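PDB 4FGM: aminopeptidase N family protein from Idiomarina loihiensis L2TR, which is probably a zinc-dependent aminopeptidase of the M61 family, cleaving residues from the amino end of peptides. Local coordinates for residues Ser186-Gly191 / Ser222-Thr227; Thr243-Ser248 / Ser269-Glu274. All coordinates share one frame; numbering follows the deposited sequence.

Contact 1 of 2, residues Ser186-Gly191 / Ser222-Thr227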
ATOM      1  N   SER A 186      15.836   0.053 -12.372  1.00 43.14           N
ATOM      2  CA  SER A 186      16.683  -0.693 -11.448  1.00 43.35           C
ATOM      3  C   SER A 186      15.873  -1.452 -10.412  1.00 42.00           C
ATOM      4  O   SER A 186      14.867  -0.955  -9.898  1.00 40.28           O
ATOM      5  CB  SER A 186      17.637   0.245 -10.700  1.00 41.87           C
ATOM      6  OG  SER A 186      18.578   0.839 -11.571  1.00 60.66           O
ATOM      7  N   LEU A 187      16.314  -2.669 -10.127  1.00 41.26           N
ATOM      8  CA  LEU A 187      15.698  -3.471  -9.096  1.00 39.01           C
ATOM      9  C   LEU A 187      16.811  -3.535  -8.067  1.00 41.15           C
ATOM     10  O   LEU A 187      17.912  -3.994  -8.373  1.00 41.16           O
ATOM     11  CB  LEU A 187      15.363  -4.881  -9.580  1.00 36.57           C
ATOM     12  CG  LEU A 187      14.928  -5.792  -8.415  1.00 36.22           C
ATOM     13  CD1 LEU A 187      13.676  -5.225  -7.744  1.00 34.48           C
ATOM     14  CD2 LEU A 187      14.675  -7.197  -8.917  1.00 36.71           C
ATOM     15  N   VAL A 188      16.537  -3.050  -6.861  1.00 34.16           N
ATOM     16  CA  VAL A 188      17.541  -3.050  -5.802  1.00 31.72           C
ATOM     17  C   VAL A 188      17.063  -3.865  -4.615  1.00 39.56           C
ATOM     18  O   VAL A 188      15.943  -3.681  -4.135  1.00 40.90           O
ATOM     19  CB  VAL A 188      17.843  -1.611  -5.332  1.00 29.34           C
ATOM     20  CG1 VAL A 188      18.950  -1.625  -4.282  1.00 27.02           C
ATOM     21  CG2 VAL A 188      18.234  -0.759  -6.517  1.00 28.83           C
ATOM     22  N   LEU A 189      17.925  -4.750  -4.129  1.00 38.32           N
ATOM     23  CA  LEU A 189      17.567  -5.608  -3.004  1.00 37.13           C
ATOM     24  C   LEU A 189      18.542  -5.512  -1.841  1.00 39.92           C
ATOM     25  O   LEU A 189      19.762  -5.482  -2.041  1.00 38.76           O
ATOM     26  CB  LEU A 189      17.518  -7.071  -3.458  1.00 41.36           C
ATOM     27  CG  LEU A 189      16.691  -7.436  -4.691  1.00 44.45           C
ATOM     28  CD1 LEU A 189      16.862  -8.930  -4.981  1.00 42.22           C
ATOM     29  CD2 LEU A 189      15.235  -7.094  -4.460  1.00 40.24           C
ATOM     30  N   SER A 190      17.994  -5.478  -0.629  1.00 35.05           N
ATOM     31  CA  SER A 190      18.788  -5.438   0.593  1.00 32.52           C
ATOM     32  C   SER A 190      18.180  -6.477   1.535  1.00 39.67           C
ATOM     33  O   SER A 190      16.973  -6.458   1.790  1.00 42.21           O
ATOM     34  CB  SER A 190      18.728  -4.060   1.253  1.00 37.44           C
ATOM     35  OG  SER A 190      19.417  -4.068   2.501  1.00 38.60           O
ATOM     36  N   GLY A 191      19.017  -7.377   2.047  1.00 39.90           N
ATOM     37  CA  GLY A 191      18.535  -8.419   2.939  1.00 44.06           C
ATOM     38  C   GLY A 191      18.957  -9.768   2.383  1.00 43.41           C
ATOM     39  O   GLY A 191      19.469  -9.828   1.269  1.00 43.48           O
ATOM     40  N   SER A 222      13.978   7.910 -15.159  1.00 47.12           N
ATOM     41  CA  SER A 222      14.573   6.654 -14.722  1.00 45.36           C
ATOM     42  C   SER A 222      13.740   6.210 -13.526  1.00 44.66           C
ATOM     43  O   SER A 222      13.056   7.032 -12.914  1.00 41.93           O
ATOM     44  CB  SER A 222      16.027   6.853 -14.310  1.00 41.36           C
ATOM     45  OG  SER A 222      16.111   7.590 -13.110  1.00 46.72           O
ATOM     46  N   TYR A 223      13.778   4.926 -13.194  1.00 40.56           N
ATOM     47  CA  TYR A 223      12.984   4.455 -12.070  1.00 41.90           C
ATOM     48  C   TYR A 223      13.678   3.343 -11.288  1.00 41.96           C
ATOM     49  O   TYR A 223      14.321   2.467 -11.874  1.00 43.00           O
ATOM     50  CB  TYR A 223      11.617   3.998 -12.576  1.00 39.93           C
ATOM     51  CG  TYR A 223      10.615   3.712 -11.484  1.00 44.08           C
ATOM     52  CD1 TYR A 223      10.607   2.485 -10.819  1.00 38.99           C
ATOM     53  CD2 TYR A 223       9.668   4.668 -11.119  1.00 41.23           C
ATOM     54  CE1 TYR A 223       9.678   2.217  -9.825  1.00 36.87           C
ATOM     55  CE2 TYR A 223       8.737   4.409 -10.120  1.00 32.60           C
ATOM     56  CZ  TYR A 223       8.745   3.178  -9.481  1.00 38.13           C
ATOM     57  OH  TYR A 223       7.788   2.897  -8.533  1.00 44.79           O
ATOM     58  N   THR A 224      13.543   3.384  -9.964  1.00 39.02           N
ATOM     59  CA  THR A 224      14.186   2.394  -9.106  1.00 40.85           C
ATOM     60  C   THR A 224      13.246   1.721  -8.121  1.00 36.80           C
ATOM     61  O   THR A 224      12.497   2.389  -7.400  1.00 42.51           O
ATOM     62  CB  THR A 224      15.303   3.022  -8.258  1.00 43.77           C
ATOM     63  OG1 THR A 224      15.992   4.017  -9.023  1.00 49.11           O
ATOM     64  CG2 THR A 224      16.287   1.938  -7.808  1.00 41.64           C
ATOM     65  N   PHE A 225      13.302   0.394  -8.080  1.00 40.72           N
ATOM     66  CA  PHE A 225      12.480  -0.374  -7.148  1.00 43.35           C
ATOM     67  C   PHE A 225      13.363  -0.705  -5.946  1.00 37.96           C
ATOM     68  O   PHE A 225      14.152  -1.651  -6.001  1.00 39.65           O
ATOM     69  CB  PHE A 225      11.989  -1.670  -7.797  1.00 41.20           C
ATOM     70  CG  PHE A 225      10.956  -1.469  -8.869  1.00 40.67           C
ATOM     71  CD1 PHE A 225      11.332  -1.303 -10.198  1.00 37.74           C
ATOM     72  CD2 PHE A 225       9.604  -1.455  -8.551  1.00 41.34           C
ATOM     73  CE1 PHE A 225      10.363  -1.142 -11.202  1.00 34.88           C
ATOM     74  CE2 PHE A 225       8.639  -1.294  -9.540  1.00 36.83           C
ATOM     75  CZ  PHE A 225       9.019  -1.132 -10.868  1.00 40.39           C
ATOM     76  N   LEU A 226      13.252   0.092  -4.881  1.00 35.21           N
ATOM     77  CA  LEU A 226      14.053  -0.117  -3.673  1.00 36.27           C
ATOM     78  C   LEU A 226      13.369  -1.188  -2.833  1.00 44.01           C
ATOM     79  O   LEU A 226      12.274  -0.977  -2.305  1.00 48.09           O
ATOM     80  CB  LEU A 226      14.175   1.189  -2.887  1.00 36.91           C
ATOM     81  CG  LEU A 226      14.695   2.375  -3.704  1.00 42.12           C
ATOM     82  CD1 LEU A 226      14.787   3.611  -2.805  1.00 42.82           C
ATOM     83  CD2 LEU A 226      16.064   2.046  -4.303  1.00 39.90           C
ATOM     84  N   THR A 227      14.031  -2.330  -2.692  1.00 38.16           N
ATOM     85  CA  THR A 227      13.435  -3.447  -1.984  1.00 39.62           C
ATOM     86  C   THR A 227      14.152  -4.003  -0.772  1.00 42.09           C
ATOM     87  O   THR A 227      15.300  -4.428  -0.857  1.00 41.05           O
ATOM     88  CB  THR A 227      13.218  -4.628  -2.962  1.00 37.73           C
ATOM     89  OG1 THR A 227      12.516  -4.159  -4.118  1.00 41.65           O
ATOM     90  CG2 THR A 227      12.409  -5.735  -2.306  1.00 33.80           C
TER

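Contact 2 of 2, residues Thr243-Ser248 / Ser269-Glu274. With ZN (zinc ion), chain C; MAE (maleic acid), chain B.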
ATOM      1  N   THR A 243      10.232   3.633  -5.695  1.00 40.28           N
ATOM      2  CA  THR A 243       9.287   3.102  -4.733  1.00 44.98           C
ATOM      3  C   THR A 243      10.074   2.326  -3.695  1.00 45.80           C
ATOM      4  O   THR A 243      11.130   1.772  -3.994  1.00 44.50           O
ATOM      5  CB  THR A 243       8.223   2.179  -5.396  1.00 45.25           C
ATOM      6  OG1 THR A 243       7.291   1.740  -4.398  1.00 41.60           O
ATOM      7  CG2 THR A 243       8.871   0.969  -6.046  1.00 36.27           C
ATOM      8  N   ALA A 244       9.574   2.330  -2.466  1.00 44.86           N
ATOM      9  CA  ALA A 244      10.211   1.597  -1.378  1.00 36.01           C
ATOM     10  C   ALA A 244       9.296   0.415  -1.055  1.00 41.98           C
ATOM     11  O   ALA A 244       8.116   0.590  -0.719  1.00 43.62           O
ATOM     12  CB  ALA A 244      10.383   2.500  -0.154  1.00 35.76           C
ATOM     13  N   LEU A 245       9.845  -0.790  -1.171  1.00 40.52           N
ATOM     14  CA  LEU A 245       9.085  -2.003  -0.919  1.00 39.57           C
ATOM     15  C   LEU A 245       9.665  -2.851   0.198  1.00 39.19           C
ATOM     16  O   LEU A 245      10.876  -2.903   0.394  1.00 41.74           O
ATOM     17  CB  LEU A 245       9.052  -2.871  -2.176  1.00 42.21           C
ATOM     18  CG  LEU A 245       8.731  -2.232  -3.525  1.00 41.34           C
ATOM     19  CD1 LEU A 245       9.065  -3.236  -4.636  1.00 39.73           C
ATOM     20  CD2 LEU A 245       7.259  -1.804  -3.561  1.00 32.36           C
ATOM     21  N   LEU A 246       8.783  -3.522   0.924  1.00 40.77           N
ATOM     22  CA  LEU A 246       9.195  -4.447   1.971  1.00 41.56           C
ATOM     23  C   LEU A 246       8.485  -5.730   1.574  1.00 40.70           C
ATOM     24  O   LEU A 246       7.259  -5.769   1.525  1.00 38.74           O
ATOM     25  CB  LEU A 246       8.711  -3.996   3.345  1.00 41.75           C
ATOM     26  CG  LEU A 246       9.029  -5.013   4.446  1.00 44.62           C
ATOM     27  CD1 LEU A 246      10.540  -5.174   4.583  1.00 38.62           C
ATOM     28  CD2 LEU A 246       8.405  -4.554   5.759  1.00 44.02           C
ATOM     29  N   CYS A 247       9.245  -6.770   1.254  1.00 40.98           N
ATOM     30  CA  CYS A 247       8.629  -8.026   0.846  1.00 38.58           C
ATOM     31  C   CYS A 247       9.231  -9.243   1.523  1.00 36.21           C
ATOM     32  O   CYS A 247      10.313  -9.184   2.102  1.00 40.29           O
ATOM     33  CB  CYS A 247       8.728  -8.199  -0.671  1.00 41.40           C
ATOM     34  SG  CYS A 247      10.378  -8.595  -1.231  1.00 56.94           S
ATOM     35  N   SER A 248       8.514 -10.358   1.433  1.00 38.54           N
ATOM     36  CA  SER A 248       8.963 -11.608   2.028  1.00 38.49           C
ATOM     37  C   SER A 248       9.928 -12.306   1.086  1.00 40.93           C
ATOM     38  O   SER A 248       9.756 -12.283  -0.135  1.00 39.31           O
ATOM     39  CB  SER A 248       7.761 -12.499   2.321  1.00 39.68           C
ATOM     40  OG  SER A 248       6.864 -11.823   3.182  1.00 44.57           O
ATOM     41  N   SER A 269       2.674  -8.072  -8.357  1.00 38.69           N
ATOM     42  CA  SER A 269       1.480  -7.259  -8.226  1.00 46.74           C
ATOM     43  C   SER A 269       1.809  -5.991  -7.428  1.00 40.95           C
ATOM     44  O   SER A 269       1.311  -4.905  -7.736  1.00 42.75           O
ATOM     45  CB  SER A 269       0.382  -8.064  -7.535  1.00 46.57           C
ATOM     46  OG  SER A 269      -0.817  -7.321  -7.481  1.00 56.83           O
ATOM     47  N   LEU A 270       2.655  -6.134  -6.408  1.00 36.09           N
ATOM     48  CA  LEU A 270       3.061  -4.996  -5.582  1.00 34.91           C
ATOM     49  C   LEU A 270       3.857  -3.983  -6.408  1.00 40.64           C
ATOM     50  O   LEU A 270       3.603  -2.775  -6.331  1.00 36.59           O
ATOM     51  CB  LEU A 270       3.913  -5.464  -4.398  1.00 36.46           C
ATOM     52  CG  LEU A 270       4.500  -4.374  -3.486  1.00 39.15           C
ATOM     53  CD1 LEU A 270       3.395  -3.524  -2.864  1.00 39.64           C
ATOM     54  CD2 LEU A 270       5.308  -5.036  -2.391  1.00 35.53           C
ATOM     55  N   CYS A 271       4.815  -4.476  -7.195  1.00 34.07           N
ATOM     56  CA  CYS A 271       5.640  -3.596  -8.023  1.00 41.50           C
ATOM     57  C   CYS A 271       4.778  -2.882  -9.051  1.00 41.21           C
ATOM     58  O   CYS A 271       4.923  -1.682  -9.277  1.00 40.98           O
ATOM     59  CB  CYS A 271       6.723  -4.386  -8.754  1.00 40.07           C
ATOM     60  SG  CYS A 271       7.886  -5.215  -7.675  1.00 44.64           S
ATOM     61  N   CYS A 272       3.881  -3.638  -9.671  1.00 44.00           N
ATOM     62  CA  CYS A 272       2.975  -3.102 -10.673  1.00 43.68           C
ATOM     63  C   CYS A 272       2.112  -1.999 -10.056  1.00 43.27           C
ATOM     64  O   CYS A 272       1.798  -1.001 -10.704  1.00 44.27           O
ATOM     65  CB  CYS A 272       2.083  -4.223 -11.203  1.00 43.91           C
ATOM     66  SG  CYS A 272       0.959  -3.731 -12.505  1.00 46.34           S
ATOM     67  N   HIS A 273       1.742  -2.197  -8.795  1.00 43.05           N
ATOM     68  CA  HIS A 273       0.908  -1.257  -8.062  1.00 39.46           C
ATOM     69  C   HIS A 273       1.644   0.072  -7.800  1.00 45.79           C
ATOM     70  O   HIS A 273       1.110   1.160  -8.057  1.00 40.68           O
ATOM     71  CB  HIS A 273       0.483  -1.896  -6.732  1.00 39.25           C
ATOM     72  CG  HIS A 273      -0.455  -1.057  -5.922  1.00 45.63           C
ATOM     73  ND1 HIS A 273      -1.818  -1.265  -5.915  1.00 51.85           N
ATOM     74  CD2 HIS A 273      -0.229  -0.009  -5.096  1.00 45.67           C
ATOM     75  CE1 HIS A 273      -2.394  -0.381  -5.118  1.00 51.92           C
ATOM     76  NE2 HIS A 273      -1.452   0.393  -4.608  1.00 51.55           N
ATOM     77  N   GLU A 274       2.870  -0.011  -7.292  1.00 38.27           N
ATOM     78  CA  GLU A 274       3.620   1.204  -6.997  1.00 37.99           C
ATOM     79  C   GLU A 274       3.991   1.959  -8.272  1.00 40.84           C
ATOM     80  O   GLU A 274       3.919   3.188  -8.321  1.00 43.11           O
ATOM     81  CB  GLU A 274       4.878   0.862  -6.197  1.00 39.31           C
ATOM     82  CG  GLU A 274       4.626   0.097  -4.893  1.00 39.42           C
ATOM     83  CD  GLU A 274       3.529   0.704  -4.034  1.00 45.14           C
ATOM     84  OE1 GLU A 274       3.314   1.929  -4.104  1.00 53.41           O
ATOM     85  OE2 GLU A 274       2.881  -0.042  -3.273  1.00 48.58           O
TER
HETATM   86 ZN    ZN C 602      -1.626   2.351  -3.496  1.00 53.85          ZN
HETATM   87  C1  MAE B 601      -0.448   2.184  -1.098  1.00101.44           C
HETATM   88  O1  MAE B 601      -1.532   2.841  -0.918  1.00105.83           O
HETATM   89  O2  MAE B 601       0.195   2.385  -2.154  1.00 98.85           O
HETATM   90  C2  MAE B 601      -0.008   1.272  -0.019  1.00101.18           C
HETATM   91  C3  MAE B 601       0.497   1.511   1.189  1.00101.86           C
HETATM   92  C4  MAE B 601       0.751   2.820   1.783  1.00104.55           C
HETATM   93  O3  MAE B 601       0.569   3.923   1.234  1.00112.39           O
HETATM   94  O4  MAE B 601       1.146   2.776   2.966  1.00 99.53           O

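Contact 1 of 2, residues Ser186-Gly191 / Ser222-Thr227
The carbonyl oxygen of Ser186 is gripped from strand 222-227 by two donors of unequal strength. Phe225 N bonds to Ser186 O at 2.8 Å, almost straight, and Thr224 CA adds a weaker C-H...O contact. The same oxygen lies in the plane of the Phe225 ring, at the edge marked by CD1. Next along, Val188 N gives its hydrogen to Phe225 O (2.9 Å) and Thr227 N bonds to Val188 O, a more bent link at 138°. Thr227 O then takes Ser190 N as well as a C-H...O contact from Leu189 CA at 3.3 Å. Phe225 and Thr227 thus each bond to the two residues flanking their partners, Leu187 and Leu189, as parallel strands do; these are the two strands of the beta-alpha-beta unit formed by strand 183-190, helix 197-215 and strand 222-230. On the face turned to that helix, Leu187 crosses Phe225 at about a right angle, its CD1 touching Phe225 CB at 3.9 Å. Leu189 lies alongside Thr227: its CG is set beside the backbone N (chi1 -51°), and CD2 comes to 3.5 Å from Thr227 CB. The helix closes this layer with Ile200 and Thr201 over Leu187 and Cys208 against Phe225. One face of the Phe225 ring receives the edge of Tyr223, whose CE1 stands over the ring centre. On the other face of the sheet, Thr224 CG2 touches both Ser186 CB and Val188 CG2, at 3.6 Å from the latter. Leu226 runs beside Val188 and points the same way, its CD2 4.2 Å from Val188 CG2; Leu169 of strand 168-171 packs on both these side chains.

Contact 2 of 2, residues Thr243-Ser248 / Ser269-Glu274
Leu245 makes the apolar part of this contact with its two methyl groups divided over the helix. CD1 rests on Cys271 SG at 3.8 Å, while CD2 meets Leu270 CG at 3.8 Å and the aliphatic CG of Glu274 at 3.5 Å. Leu245 points against the run of both Leu270 and Glu274, and touches them with the end of its chain. Strand and helix run nearly antiparallel, their axes 9.6 Å apart.

The second kind is a polar atom pressed on methylenes: Thr243 OG1 lies 3.1 Å from Glu274 CB, the two side chains crossing at about a right angle. This hydroxyl stands anti to its own backbone nitrogen (chi1 -177°) and spends its hydrogen on Leu237 O.

The third is metal coordination beyond the packed layer. His273 NE2 binds the zinc ion at 2.3 Å, with maleic acid O2, His277 and Glu307 as further ligands, and Asp314 holds ND1 of His273. Glu274 bends at chi2 (-48°) to bring OE1 to 3.7 Å from maleic acid O2; OE1 also comes near the carboxylate of Glu238, a close approach of two acidic groups. An alanine in place of Glu274 removes CG and the carboxylate, which would probably open a gap beside Leu245 CD2 and leave the maleate without this acidic neighbour. The pairing of His273 and His277 on one helix fits the HExxH signature of zinc peptidases; here the strand, through Thr243 and Leu245, holds the stem of Glu274, while its carboxylate end faces the metal-bound maleate, consistent with the glutamate of that motif in related enzymes.

How the contacts relate
Both contacts are buried, and they share one mixed sheet in which strands 222-230 and 242-248 are neighbours. Contact 1 joins two strands within that sheet, its centre about 17 Å from the centre of the chain, and is held chiefly by backbone hydrogen bonds. Contact 2, its centre about 8 Å from the centre of the chain, lays helix 262-277 on the sheet mainly through side chains and reaches the zinc pocket. They meet directly: Leu226 N and O probably bond to Thr243 O and Leu245 N, and Tyr223 and Phe225 pack on Thr243. A sheet flanking the metal-binding helix is consistent with the gluzincin catalytic fold.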